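Local coordinates for protein dihydrodipicolinate synthase (Rhodopseudomonas palustris, PDB 3DZ1) that probably condenses pyruvate with aspartate semialdehyde to 4-hydroxy-tetrahydrodipicolinate, a step of lysine biosynthesis, at residues V46-I51 and M77-G82; I108-S113 and V148-K153; V135-Q140 and M160-C165; C165-H170 and P193-C198; E177-L182 and R211-A216. All coordinates share one frame; numbering follows the deposited sequence.

Contact 1: V46-I51 and M77-G82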
# COMPACT_ATOMS: atom_id res chain seq x y z
N VAL A 46 1.06 -16.29 -28.36
CA VAL A 46 1.44 -14.91 -28.14
C VAL A 46 0.39 -14.24 -27.27
O VAL A 46 -0.81 -14.44 -27.47
CB VAL A 46 1.54 -14.14 -29.49
CG1 VAL A 46 2.10 -12.73 -29.26
CG2 VAL A 46 2.42 -14.91 -30.47
N THR A 47 0.84 -13.45 -26.29
CA THR A 47 -0.08 -12.73 -25.42
C THR A 47 0.06 -11.26 -25.81
O THR A 47 1.18 -10.75 -25.94
CB THR A 47 0.28 -12.95 -23.94
OG1 THR A 47 0.14 -14.35 -23.64
CG2 THR A 47 -0.65 -12.15 -23.03
N VAL A 48 -1.06 -10.58 -26.02
CA VAL A 48 -1.03 -9.19 -26.44
C VAL A 48 -1.77 -8.23 -25.53
O VAL A 48 -2.59 -8.63 -24.70
CB VAL A 48 -1.59 -9.04 -27.88
CG1 VAL A 48 -0.77 -9.87 -28.84
CG2 VAL A 48 -3.04 -9.46 -27.92
N LEU A 49 -1.48 -6.94 -25.71
CA LEU A 49 -2.08 -5.87 -24.93
C LEU A 49 -1.65 -5.95 -23.47
O LEU A 49 -0.54 -6.39 -23.18
CB LEU A 49 -3.61 -5.90 -25.05
CG LEU A 49 -4.12 -5.65 -26.48
CD1 LEU A 49 -5.63 -5.59 -26.50
CD2 LEU A 49 -3.54 -4.34 -27.00
N GLY A 50 -2.52 -5.55 -22.55
CA GLY A 50 -2.14 -5.58 -21.15
C GLY A 50 -1.04 -4.56 -20.88
O GLY A 50 -0.67 -3.78 -21.75
N ILE A 51 -0.52 -4.57 -19.66
CA ILE A 51 0.54 -3.64 -19.26
C ILE A 51 1.79 -3.69 -20.14
O ILE A 51 2.26 -2.65 -20.61
CB ILE A 51 0.97 -3.89 -17.80
CG1 ILE A 51 -0.23 -3.70 -16.86
CG2 ILE A 51 2.10 -2.95 -17.42
CD1 ILE A 51 -0.88 -2.34 -16.97
N MSE A 77 -0.70 -20.04 -34.32
CA MSE A 77 -0.48 -19.94 -32.88
C MSE A 77 -1.72 -19.46 -32.15
O MSE A 77 -2.58 -18.80 -32.73
CB MSE A 77 0.68 -18.98 -32.58
CG MSE A 77 2.01 -19.39 -33.17
SE MSE A 77 3.38 -18.11 -32.69
CE MSE A 77 2.78 -16.61 -33.76
N GLN A 78 -1.79 -19.77 -30.86
CA GLN A 78 -2.92 -19.35 -30.04
C GLN A 78 -2.58 -17.97 -29.48
O GLN A 78 -1.53 -17.79 -28.86
CB GLN A 78 -3.14 -20.35 -28.91
CG GLN A 78 -3.40 -21.78 -29.39
CD GLN A 78 -3.59 -22.77 -28.26
OE1 GLN A 78 -2.69 -22.96 -27.42
NE2 GLN A 78 -4.76 -23.41 -28.23
N VAL A 79 -3.46 -17.00 -29.70
CA VAL A 79 -3.23 -15.65 -29.20
C VAL A 79 -4.14 -15.33 -28.02
O VAL A 79 -5.36 -15.48 -28.09
CB VAL A 79 -3.45 -14.59 -30.31
CG1 VAL A 79 -3.38 -13.18 -29.72
CG2 VAL A 79 -2.39 -14.75 -31.38
N ILE A 80 -3.52 -14.88 -26.93
CA ILE A 80 -4.24 -14.54 -25.71
C ILE A 80 -4.27 -13.02 -25.56
O ILE A 80 -3.24 -12.36 -25.62
CB ILE A 80 -3.54 -15.16 -24.49
CG1 ILE A 80 -3.54 -16.68 -24.63
CG2 ILE A 80 -4.24 -14.75 -23.20
CD1 ILE A 80 -2.59 -17.37 -23.69
N VAL A 81 -5.46 -12.46 -25.37
CA VAL A 81 -5.59 -11.02 -25.23
C VAL A 81 -5.84 -10.64 -23.77
O VAL A 81 -6.74 -11.18 -23.12
CB VAL A 81 -6.74 -10.48 -26.10
CG1 VAL A 81 -6.80 -8.95 -25.99
CG2 VAL A 81 -6.53 -10.91 -27.55
N GLY A 82 -5.03 -9.72 -23.25
CA GLY A 82 -5.21 -9.28 -21.88
C GLY A 82 -6.45 -8.41 -21.87
O GLY A 82 -6.56 -7.49 -22.68
O HOH W 1 -5.59 -4.93 -22.40

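Contact 2: I108-S113 and V148-K153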
# COMPACT_ATOMS: atom_id res chain seq x y z
N ILE A 108 -6.99 -12.38 -17.36
CA ILE A 108 -7.60 -11.49 -16.38
C ILE A 108 -6.78 -11.41 -15.10
O ILE A 108 -6.48 -12.43 -14.47
CB ILE A 108 -9.03 -11.94 -16.00
CG1 ILE A 108 -9.88 -12.13 -17.26
CG2 ILE A 108 -9.69 -10.89 -15.11
CD1 ILE A 108 -11.26 -12.72 -16.99
N ALA A 109 -6.41 -10.18 -14.73
CA ALA A 109 -5.66 -9.93 -13.52
C ALA A 109 -6.64 -9.26 -12.56
O ALA A 109 -7.58 -8.60 -13.00
CB ALA A 109 -4.48 -9.00 -13.80
N PRO A 110 -6.43 -9.42 -11.25
CA PRO A 110 -7.34 -8.79 -10.29
C PRO A 110 -6.99 -7.33 -10.03
O PRO A 110 -5.85 -6.92 -10.21
CB PRO A 110 -7.14 -9.64 -9.04
CG PRO A 110 -5.66 -9.89 -9.09
CD PRO A 110 -5.43 -10.25 -10.56
N PRO A 111 -7.99 -6.52 -9.64
CA PRO A 111 -7.68 -5.12 -9.35
C PRO A 111 -6.75 -5.11 -8.14
O PRO A 111 -6.82 -6.01 -7.30
CB PRO A 111 -9.06 -4.52 -9.05
CG PRO A 111 -9.88 -5.70 -8.60
CD PRO A 111 -9.43 -6.77 -9.56
N PRO A 112 -5.87 -4.11 -8.03
CA PRO A 112 -4.92 -4.01 -6.92
C PRO A 112 -5.46 -3.88 -5.50
O PRO A 112 -4.71 -4.04 -4.54
CB PRO A 112 -4.05 -2.81 -7.32
CG PRO A 112 -5.04 -1.93 -8.04
CD PRO A 112 -5.79 -2.92 -8.91
N SER A 113 -6.75 -3.62 -5.35
CA SER A 113 -7.35 -3.44 -4.03
C SER A 113 -7.83 -4.70 -3.31
O SER A 113 -8.01 -4.68 -2.09
CB SER A 113 -8.51 -2.45 -4.11
OG SER A 113 -9.56 -2.96 -4.91
N VAL A 148 -2.08 -7.89 -5.06
CA VAL A 148 -2.92 -9.00 -4.63
C VAL A 148 -2.14 -10.30 -4.45
O VAL A 148 -1.28 -10.64 -5.27
CB VAL A 148 -4.07 -9.25 -5.62
CG1 VAL A 148 -4.92 -10.43 -5.16
CG2 VAL A 148 -4.92 -7.99 -5.75
N VAL A 149 -2.42 -11.02 -3.37
CA VAL A 149 -1.77 -12.29 -3.11
C VAL A 149 -2.83 -13.38 -3.10
O VAL A 149 -3.86 -13.24 -2.44
CB VAL A 149 -1.02 -12.29 -1.75
CG1 VAL A 149 -0.42 -13.66 -1.48
CG2 VAL A 149 0.07 -11.23 -1.76
N MSE A 150 -2.59 -14.45 -3.84
CA MSE A 150 -3.52 -15.58 -3.94
C MSE A 150 -2.88 -16.89 -3.49
O MSE A 150 -1.90 -17.33 -4.08
CB MSE A 150 -3.98 -15.74 -5.39
CG MSE A 150 -4.50 -14.48 -6.05
SE MSE A 150 -5.10 -14.88 -7.85
CE MSE A 150 -5.45 -13.08 -8.46
N THR A 151 -3.44 -17.52 -2.46
CA THR A 151 -2.89 -18.79 -2.00
C THR A 151 -3.28 -19.88 -2.99
O THR A 151 -4.21 -19.71 -3.78
CB THR A 151 -3.44 -19.20 -0.63
OG1 THR A 151 -4.85 -19.44 -0.74
CG2 THR A 151 -3.20 -18.10 0.39
N PRO A 152 -2.56 -21.02 -2.98
CA PRO A 152 -2.88 -22.12 -3.89
C PRO A 152 -4.35 -22.53 -3.75
O PRO A 152 -5.00 -22.83 -4.74
CB PRO A 152 -1.92 -23.21 -3.45
CG PRO A 152 -0.70 -22.42 -3.09
CD PRO A 152 -1.28 -21.26 -2.29
N LYS A 153 -4.86 -22.53 -2.52
CA LYS A 153 -6.26 -22.90 -2.28
C LYS A 153 -7.21 -21.89 -2.91
O LYS A 153 -8.28 -22.27 -3.41
CB LYS A 153 -6.53 -23.00 -0.77
CG LYS A 153 -5.84 -24.17 -0.09
CD LYS A 153 -6.19 -24.26 1.39
CE LYS A 153 -5.54 -25.49 2.02
NZ LYS A 153 -5.86 -25.62 3.47

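Contact 3: V135-Q140 and M160-C165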
# COMPACT_ATOMS: atom_id res chain seq x y z
N VAL A 135 -15.88 -18.25 -22.65
CA VAL A 135 -14.58 -17.71 -23.01
C VAL A 135 -13.43 -18.28 -22.18
O VAL A 135 -13.39 -18.10 -20.96
CB VAL A 135 -14.58 -16.17 -22.87
CG1 VAL A 135 -13.22 -15.60 -23.26
CG2 VAL A 135 -15.68 -15.58 -23.74
N PRO A 136 -12.49 -18.99 -22.83
CA PRO A 136 -11.35 -19.57 -22.12
C PRO A 136 -10.53 -18.42 -21.56
O PRO A 136 -10.29 -17.44 -22.27
CB PRO A 136 -10.60 -20.32 -23.22
CG PRO A 136 -11.65 -20.62 -24.23
CD PRO A 136 -12.45 -19.35 -24.26
N TRP A 137 -10.09 -18.51 -20.32
CA TRP A 137 -9.29 -17.41 -19.78
C TRP A 137 -8.11 -17.83 -18.94
O TRP A 137 -8.01 -18.98 -18.49
CB TRP A 137 -10.18 -16.42 -19.02
CG TRP A 137 -10.86 -16.98 -17.80
CD1 TRP A 137 -11.93 -17.82 -17.77
CD2 TRP A 137 -10.53 -16.70 -16.44
NE1 TRP A 137 -12.30 -18.08 -16.47
CE2 TRP A 137 -11.45 -17.40 -15.63
CE3 TRP A 137 -9.55 -15.91 -15.82
CZ2 TRP A 137 -11.41 -17.35 -14.24
CZ3 TRP A 137 -9.51 -15.86 -14.43
CH2 TRP A 137 -10.44 -16.58 -13.65
N VAL A 138 -7.21 -16.88 -18.73
CA VAL A 138 -5.99 -17.07 -17.98
C VAL A 138 -5.97 -16.22 -16.72
O VAL A 138 -6.19 -15.01 -16.78
CB VAL A 138 -4.77 -16.69 -18.84
CG1 VAL A 138 -3.48 -16.93 -18.07
CG2 VAL A 138 -4.79 -17.47 -20.14
N LEU A 139 -5.71 -16.86 -15.58
CA LEU A 139 -5.65 -16.16 -14.30
C LEU A 139 -4.22 -15.65 -14.09
O LEU A 139 -3.28 -16.45 -14.03
CB LEU A 139 -6.03 -17.11 -13.16
CG LEU A 139 -5.91 -16.57 -11.73
CD1 LEU A 139 -6.82 -15.35 -11.57
CD2 LEU A 139 -6.29 -17.66 -10.74
N GLN A 140 -4.05 -14.33 -14.00
CA GLN A 140 -2.72 -13.77 -13.78
C GLN A 140 -2.45 -13.54 -12.30
O GLN A 140 -3.17 -12.80 -11.63
CB GLN A 140 -2.55 -12.45 -14.55
CG GLN A 140 -1.24 -11.75 -14.22
CD GLN A 140 -0.98 -10.54 -15.09
OE1 GLN A 140 -1.91 -9.81 -15.45
NE2 GLN A 140 0.28 -10.30 -15.42
N MSE A 160 -11.93 -23.95 -10.03
CA MSE A 160 -13.06 -24.86 -9.91
C MSE A 160 -14.42 -24.15 -9.90
O MSE A 160 -15.45 -24.76 -10.22
CB MSE A 160 -12.91 -25.73 -8.67
CG MSE A 160 -11.67 -26.62 -8.70
SE MSE A 160 -11.55 -27.78 -10.26
CE MSE A 160 -12.57 -29.29 -9.58
N ASP A 161 -14.43 -22.87 -9.54
CA ASP A 161 -15.67 -22.08 -9.53
C ASP A 161 -16.01 -21.67 -10.96
O ASP A 161 -17.17 -21.36 -11.27
CB ASP A 161 -15.50 -20.80 -8.70
CG ASP A 161 -15.77 -21.00 -7.22
OD1 ASP A 161 -16.10 -22.12 -6.80
OD2 ASP A 161 -15.64 -20.00 -6.48
N SER A 162 -15.01 -21.68 -11.83
CA SER A 162 -15.19 -21.27 -13.22
C SER A 162 -15.48 -22.40 -14.19
O SER A 162 -15.10 -23.55 -13.99
CB SER A 162 -13.96 -20.52 -13.71
OG SER A 162 -12.92 -21.45 -14.00
N ALA A 163 -16.14 -22.04 -15.28
CA ALA A 163 -16.47 -23.01 -16.31
C ALA A 163 -15.30 -23.11 -17.28
O ALA A 163 -15.02 -24.18 -17.81
CB ALA A 163 -17.73 -22.57 -17.06
N SER A 164 -14.58 -21.99 -17.45
CA SER A 164 -13.49 -21.95 -18.42
C SER A 164 -12.12 -21.37 -18.07
O SER A 164 -11.42 -20.89 -18.96
CB SER A 164 -14.00 -21.26 -19.69
OG SER A 164 -15.21 -21.85 -20.15
N CYS A 165 -11.72 -21.38 -16.80
CA CYS A 165 -10.37 -20.90 -16.51
C CYS A 165 -9.49 -22.10 -16.86
O CYS A 165 -9.57 -23.14 -16.22
CB CYS A 165 -10.18 -20.54 -15.04
SG CYS A 165 -8.48 -19.98 -14.71
O HOH W 2 -14.98 -19.21 -16.75

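Contact 4: C165-H170 and P193-C198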
# COMPACT_ATOMS: atom_id res chain seq x y z
N CYS A 165 -11.72 -21.38 -16.80
CA CYS A 165 -10.37 -20.90 -16.51
C CYS A 165 -9.49 -22.10 -16.86
O CYS A 165 -9.57 -23.14 -16.22
CB CYS A 165 -10.18 -20.54 -15.04
SG CYS A 165 -8.48 -19.98 -14.71
N VAL A 166 -8.67 -21.95 -17.89
CA VAL A 166 -7.83 -23.06 -18.34
C VAL A 166 -6.34 -22.91 -18.04
O VAL A 166 -5.57 -23.85 -18.22
CB VAL A 166 -7.96 -23.26 -19.87
CG1 VAL A 166 -9.41 -23.61 -20.23
CG2 VAL A 166 -7.53 -21.99 -20.61
N MSE A 167 -5.94 -21.74 -17.57
CA MSE A 167 -4.52 -21.52 -17.32
C MSE A 167 -4.22 -20.52 -16.22
O MSE A 167 -5.00 -19.60 -15.96
CB MSE A 167 -3.86 -21.05 -18.62
CG MSE A 167 -2.37 -20.72 -18.52
SE MSE A 167 -1.76 -19.75 -20.10
CE MSE A 167 -1.74 -21.23 -21.36
N LEU A 168 -3.07 -20.72 -15.59
CA LEU A 168 -2.59 -19.81 -14.57
C LEU A 168 -1.29 -19.24 -15.11
O LEU A 168 -0.42 -20.00 -15.54
CB LEU A 168 -2.29 -20.55 -13.25
CG LEU A 168 -1.44 -19.75 -12.25
CD1 LEU A 168 -2.26 -18.62 -11.65
CD2 LEU A 168 -0.94 -20.67 -11.14
N LYS A 169 -1.17 -17.92 -15.12
CA LYS A 169 0.09 -17.31 -15.54
C LYS A 169 0.74 -17.12 -14.19
O LYS A 169 0.41 -16.19 -13.45
CB LYS A 169 -0.09 -15.95 -16.21
CG LYS A 169 1.26 -15.41 -16.68
CD LYS A 169 1.23 -13.93 -17.03
CE LYS A 169 2.61 -13.47 -17.46
NZ LYS A 169 2.69 -12.00 -17.66
N HIS A 170 1.65 -18.03 -13.87
CA HIS A 170 2.36 -18.04 -12.60
C HIS A 170 3.51 -17.03 -12.50
O HIS A 170 4.54 -17.19 -13.15
CB HIS A 170 2.89 -19.45 -12.35
CG HIS A 170 3.71 -19.59 -11.10
ND1 HIS A 170 3.16 -19.73 -9.85
CD2 HIS A 170 5.05 -19.62 -10.92
CE1 HIS A 170 4.12 -19.83 -8.95
NE2 HIS A 170 5.28 -19.77 -9.58
N PRO A 193 -7.56 -30.34 -14.70
CA PRO A 193 -6.45 -29.95 -15.58
C PRO A 193 -6.29 -28.44 -15.63
O PRO A 193 -7.28 -27.70 -15.73
CB PRO A 193 -6.87 -30.54 -16.93
CG PRO A 193 -7.55 -31.81 -16.52
CD PRO A 193 -8.41 -31.35 -15.36
N LEU A 194 -5.05 -27.97 -15.57
CA LEU A 194 -4.76 -26.54 -15.59
C LEU A 194 -3.36 -26.30 -16.12
O LEU A 194 -2.39 -26.87 -15.63
CB LEU A 194 -4.85 -25.97 -14.17
CG LEU A 194 -4.55 -24.48 -13.98
CD1 LEU A 194 -5.67 -23.65 -14.58
CD2 LEU A 194 -4.40 -24.16 -12.50
N SER A 195 -3.25 -25.44 -17.13
CA SER A 195 -1.96 -25.12 -17.70
C SER A 195 -1.29 -24.09 -16.80
O SER A 195 -1.95 -23.18 -16.28
CB SER A 195 -2.11 -24.55 -19.12
OG SER A 195 -0.86 -24.14 -19.65
N ILE A 196 0.01 -24.26 -16.59
CA ILE A 196 0.75 -23.32 -15.78
C ILE A 196 1.94 -22.81 -16.57
O ILE A 196 2.89 -23.54 -16.83
CB ILE A 196 1.25 -23.95 -14.45
CG1 ILE A 196 0.06 -24.39 -13.59
CG2 ILE A 196 2.11 -22.94 -13.69
CD1 ILE A 196 0.45 -25.00 -12.23
N LEU A 197 1.86 -21.55 -17.00
CA LEU A 197 2.95 -20.93 -17.74
C LEU A 197 3.51 -19.87 -16.80
O LEU A 197 2.75 -19.12 -16.18
CB LEU A 197 2.45 -20.29 -19.03
CG LEU A 197 1.85 -21.24 -20.07
CD1 LEU A 197 1.69 -20.49 -21.38
CD2 LEU A 197 2.76 -22.46 -20.27
N CYS A 198 4.83 -19.81 -16.70
CA CYS A 198 5.47 -18.90 -15.78
C CYS A 198 5.95 -17.57 -16.33
O CYS A 198 6.35 -17.46 -17.49
CB CYS A 198 6.61 -19.63 -15.08
SG CYS A 198 6.01 -21.12 -14.24

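Contact 5: E177-L182 and R211-A216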
# COMPACT_ATOMS: atom_id res chain seq x y z
N GLU A 177 7.17 -23.21 -4.56
CA GLU A 177 6.34 -24.13 -3.79
C GLU A 177 4.87 -24.11 -4.24
O GLU A 177 4.17 -25.11 -4.13
CB GLU A 177 6.43 -23.82 -2.29
CG GLU A 177 7.82 -23.97 -1.68
CD GLU A 177 8.46 -25.34 -1.92
OE1 GLU A 177 7.73 -26.34 -2.05
OE2 GLU A 177 9.71 -25.41 -1.95
N LYS A 178 4.41 -22.96 -4.74
CA LYS A 178 3.03 -22.85 -5.20
C LYS A 178 2.78 -23.81 -6.36
O LYS A 178 1.72 -24.43 -6.44
CB LYS A 178 2.73 -21.41 -5.63
CG LYS A 178 1.40 -21.23 -6.35
CD LYS A 178 1.07 -19.75 -6.57
CE LYS A 178 0.59 -19.09 -5.29
NZ LYS A 178 0.34 -17.63 -5.47
N ILE A 179 3.75 -23.94 -7.25
CA ILE A 179 3.59 -24.85 -8.38
C ILE A 179 3.44 -26.27 -7.85
O ILE A 179 2.51 -26.98 -8.22
CB ILE A 179 4.79 -24.77 -9.33
CG1 ILE A 179 4.90 -23.35 -9.90
CG2 ILE A 179 4.62 -25.79 -10.47
CD1 ILE A 179 6.07 -23.16 -10.85
N THR A 180 4.35 -26.67 -6.97
CA THR A 180 4.31 -28.00 -6.38
C THR A 180 2.97 -28.27 -5.70
O THR A 180 2.39 -29.33 -5.88
CB THR A 180 5.46 -28.18 -5.36
OG1 THR A 180 6.71 -28.09 -6.05
CG2 THR A 180 5.36 -29.53 -4.66
N THR A 181 2.50 -27.30 -4.91
CA THR A 181 1.23 -27.45 -4.20
C THR A 181 0.06 -27.64 -5.17
O THR A 181 -0.78 -28.54 -4.98
CB THR A 181 0.95 -26.23 -3.30
OG1 THR A 181 1.97 -26.13 -2.30
CG2 THR A 181 -0.41 -26.35 -2.62
N LEU A 182 -0.00 -26.81 -6.21
CA LEU A 182 -1.06 -26.92 -7.21
C LEU A 182 -1.02 -28.27 -7.93
O LEU A 182 -2.06 -28.89 -8.16
CB LEU A 182 -0.96 -25.77 -8.22
CG LEU A 182 -1.30 -24.38 -7.67
CD1 LEU A 182 -1.00 -23.32 -8.71
CD2 LEU A 182 -2.77 -24.32 -7.26
N ARG A 211 9.66 -27.93 -11.24
CA ARG A 211 8.53 -28.08 -10.33
C ARG A 211 7.29 -28.63 -11.03
O ARG A 211 6.38 -29.14 -10.38
CB ARG A 211 8.18 -26.74 -9.69
CG ARG A 211 9.25 -26.20 -8.76
CD ARG A 211 9.54 -27.17 -7.64
NE ARG A 211 10.49 -26.61 -6.68
CZ ARG A 211 10.22 -26.42 -5.39
NH1 ARG A 211 9.02 -26.75 -4.91
NH2 ARG A 211 11.14 -25.91 -4.59
N GLY A 212 7.24 -28.50 -12.35
CA GLY A 212 6.09 -29.01 -13.07
C GLY A 212 5.34 -28.02 -13.94
O GLY A 212 4.24 -28.33 -14.41
N ALA A 213 5.89 -26.83 -14.14
CA ALA A 213 5.22 -25.85 -14.99
C ALA A 213 5.18 -26.43 -16.40
O ALA A 213 6.02 -27.25 -16.76
CB ALA A 213 5.99 -24.53 -14.98
N ASP A 214 4.21 -25.99 -17.20
CA ASP A 214 4.07 -26.48 -18.57
C ASP A 214 4.93 -25.70 -19.55
O ASP A 214 5.20 -26.16 -20.66
CB ASP A 214 2.61 -26.40 -19.02
CG ASP A 214 1.73 -27.37 -18.28
OD1 ASP A 214 2.00 -28.59 -18.37
OD2 ASP A 214 0.78 -26.93 -17.62
N GLY A 215 5.35 -24.51 -19.14
CA GLY A 215 6.16 -23.69 -20.00
C GLY A 215 6.28 -22.28 -19.50
O GLY A 215 6.12 -22.00 -18.31
N ALA A 216 6.56 -21.36 -20.43
CA ALA A 216 6.74 -19.97 -20.08
C ALA A 216 5.92 -19.00 -20.91
O ALA A 216 5.65 -19.24 -22.09
CB ALA A 216 8.22 -19.60 -20.22
O HOH W 3 6.63 -29.95 -7.86

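Contact 1: V46-I51 and M77-G82
Val48 and Val81 meet through their CG2 methyls, 3.8 Å apart, at the apolar centre of a beta-alpha-beta unit of the (beta/alpha)8 barrel, in which strand 45-48, helix 60-73 and strand 78-82 follow one another. With CG1 of Val48 beside the backbone N (chi1 -59°), CG2 is left between N and the carbonyl carbon and leans over the neighbouring strand, where it also meets Val79 CG1 at 4.1 Å. One residue on, Leu49 runs alongside Val81 and points the same way, its CD1 lying 3.6 Å from Val81 CG1. At the other end the selenomethionine side chain of Met77 bends at its last torsion and lays CE 3.7 Å from Val46 CG2. Helix 60-73 packs on Val48, Leu49 and Val79, and helix 28-40 on Val46 and Met77, so this face looks outward to the helical layer. Thr47 and Ile80 project from the other face, and both touch Met217, a predicted pyruvate-binding residue. The hydroxyl of Thr47 lies against the Ile80 side chain and is buried without a polar partner. Between the two faces run four parallel-sheet hydrogen bonds: Val46 N to Gln78 O, Ile80 N to Val46 O, Val48 N to Ile80 O, and Gly82 N to Val48 O. Two of these acceptors take a second, weaker CA-H contact, Val46 O from Val79 and Ile80 O from Thr47. The ladder ends at Gly82, where a water accepts from Gly50 N at 3.1 Å and donates to Gly82 O at 2.8 Å.

Contact 2: I108-S113 and V148-K153
Pro110 and Met150 reach toward each other tip to tip, and the approach of Pro110 CG to the selenomethionine methyl Met150 CE, 3.3 Å, is closer than ordinary van der Waals contact. The same methyl lies 3.5 Å from Pro110 CD, so it is pressed against the rim of the pyrrolidine ring. Met150 gets there by a fully extended chain: beyond CG its torsions are both near 180°, which carries CE as far from the backbone as the side chain allows. Val148 crosses the ring obliquely, its CB 3.9 Å from Pro110 CG, while its CG2 methyl sits 3.2 Å from the carbonyl Pro111 O. No hydrogen bond spans the two segments, which meet by van der Waals packing. The contact joins two loops at the C-terminal end of the barrel, the proline-rich one that follows strand 105-108 and the one leading into helix 152-161. Phe124 of helix 117-131 also touches Pro110, and Ile120 of that helix touches Val148, which leaves this half buried. The other half is much looser. Pro112 is exposed, its CB directed away from Val148, and its O comes no nearer than 4.1 Å to Val148 CG2. Further along 148-153 the chain leaves the proline loop for a second subunit, whose Thr116 packs on Val149 and whose Glu118 packs on Thr151 and Lys153. Thr151 is the N-cap of helix 152-161, its OG1 accepting a hydrogen bond from Val154 N.

Contact 3: V135-Q140 and M160-C165
Trp137 lays one face of its indole on Cys165, with Cys165 CB 3.4 Å from Trp137 CE2. The thiol is stacked squarely: Cys165 SG stands 3.9 Å above the centroid of the six-membered ring, only 8° off the normal, a sulfur-aromatic contact. CG of Trp137 lies between the backbone N and the carbonyl carbon (chi1 63°), a turn that carries the ring across toward the 160-165 segment. Ser162 comes to the ring edge instead, its CB 4.0 Å from Trp137 NE1. That indole N-H is satisfied by a water 2.9 Å away, which also accepts from Ser164 N. In the backbone, Trp137 N donates to Ser164 O at 3.0 Å, the bond of a parallel bridge that starts the pairing of strands 137-141 and 165-170. Ser162 OG accepts from Cys165 N, an ST motif, and also bonds Val159 O, fixing the turn that presents Cys165. A leucine in place of Trp137 would probably leave the Cys165 sulfur without its aromatic face and the bridging water without its indole donor. Phe124 of helix 117-131 meets the same indole with planes about 15° apart, so Trp137 links that helix and strand 105-108 to the start of strand 165-170.

Contact 4: C165-H170 and P193-C198
Met167 and Leu197 give the closest apolar contact, with the selenomethionine methyl Met167 CE 3.5 Å from Leu197 CD1. The Met167 chain starts anti to its own N (chi1 178°) and bends at its last torsion, which brings CE against Ser195 OG as well. Leu194 works differently: its CD1 lies 3.6 Å from Met167 N, over the Val166-Met167 peptide. A leucine-to-alanine change at Leu197 would probably open a gap beside Met167 CE and leave that methyl free to turn. Backbone hydrogen bonds knit these adjacent parallel barrel strands: Ser195 N to Val166 O, Leu168 N to Ser195 O at 2.8 Å, Leu197 N to Leu168 O, and His170 N to Leu197 O. Four CA-H contacts onto carbonyl oxygens run beside them. A sulfur contact closes the far end, Cys198 SG lying oblique to the imidazole and 3.8 Å from His170 CD2. Among polar groups, Ser195 OG bonds Ala9 O and Lys169 NZ pairs with Glu171. In DapA enzymes the Schiff-base lysine belongs to the sixth barrel strand, which here carries Lys169; Met167, Lys169 and Leu197 all touch Met217, so this interior face, apolar at Met167 and Leu197 but also carrying the Lys169 amine, probably borders the pyruvate site.

Contact 5: E177-L182 and R211-A216
Arg211 grips the carboxylate of Glu177 end-on, NH2 bonding OE2 at 3.0 Å and NH1 bonding OE1 at 3.2 Å. The two flat groups are far from coplanar, 69° apart: both oxygens lie close to the guanidinium plane, but the nitrogens come from above the carboxylate plane. NH1 also donates to Thr180 OG1 at 2.9 Å, again near the guanidinium plane. A bend at chi2 (-59°) steers the guanidinium toward Glu177 and Thr180. Nearer the backbone, Arg211 CB rests on Ile179 CG2 at 3.8 Å. The Arg211 carbonyl takes part too, since a water donates to Arg211 O and also bonds Thr180 OG1. Gly212 follows with positive phi, forming the Schellman motif that ends helix 205-211, and passes close to Ile179 CG2. Ala213 then sets its CB 4.4 Å from Ile179 CD1, the last contact before the chain turns away as strand 215-218. The charged end is shared with a third subunit, where Glu294 bridges Arg211 NE and Thr288 bonds Glu177 OE2, so the ion pair forms part of a subunit interface. Inward, Ile179 touches His170 of strand 165-170 and Cys198 of strand 195-198, so helix 176-188 packs against both the barrel wall and the turn that enters the last strand.

How the contacts relate
Contacts 3 and 4 are nearest neighbours along the barrel wall, their centres 9 Å apart; they share Cys165, and Leu139 N and O bond to Met167 O and Lys169 N. Contact 5 continues the wall, also 9 Å from contact 4, through Asp214 N to Ile196 O and Cys198 N to Gly215 O. Contact 2 joins contact 3 where Ile108 N meets Val138 O, and reaches contact 5 through Met150 O and Lys178 NZ. Contact 1 lies across the barrel interior from contact 4, about 14 Å between centres. These two approach the predicted pyruvate residue Met217, its side chain about 3 Å from that of Thr47 and about 4 Å from that of Met167.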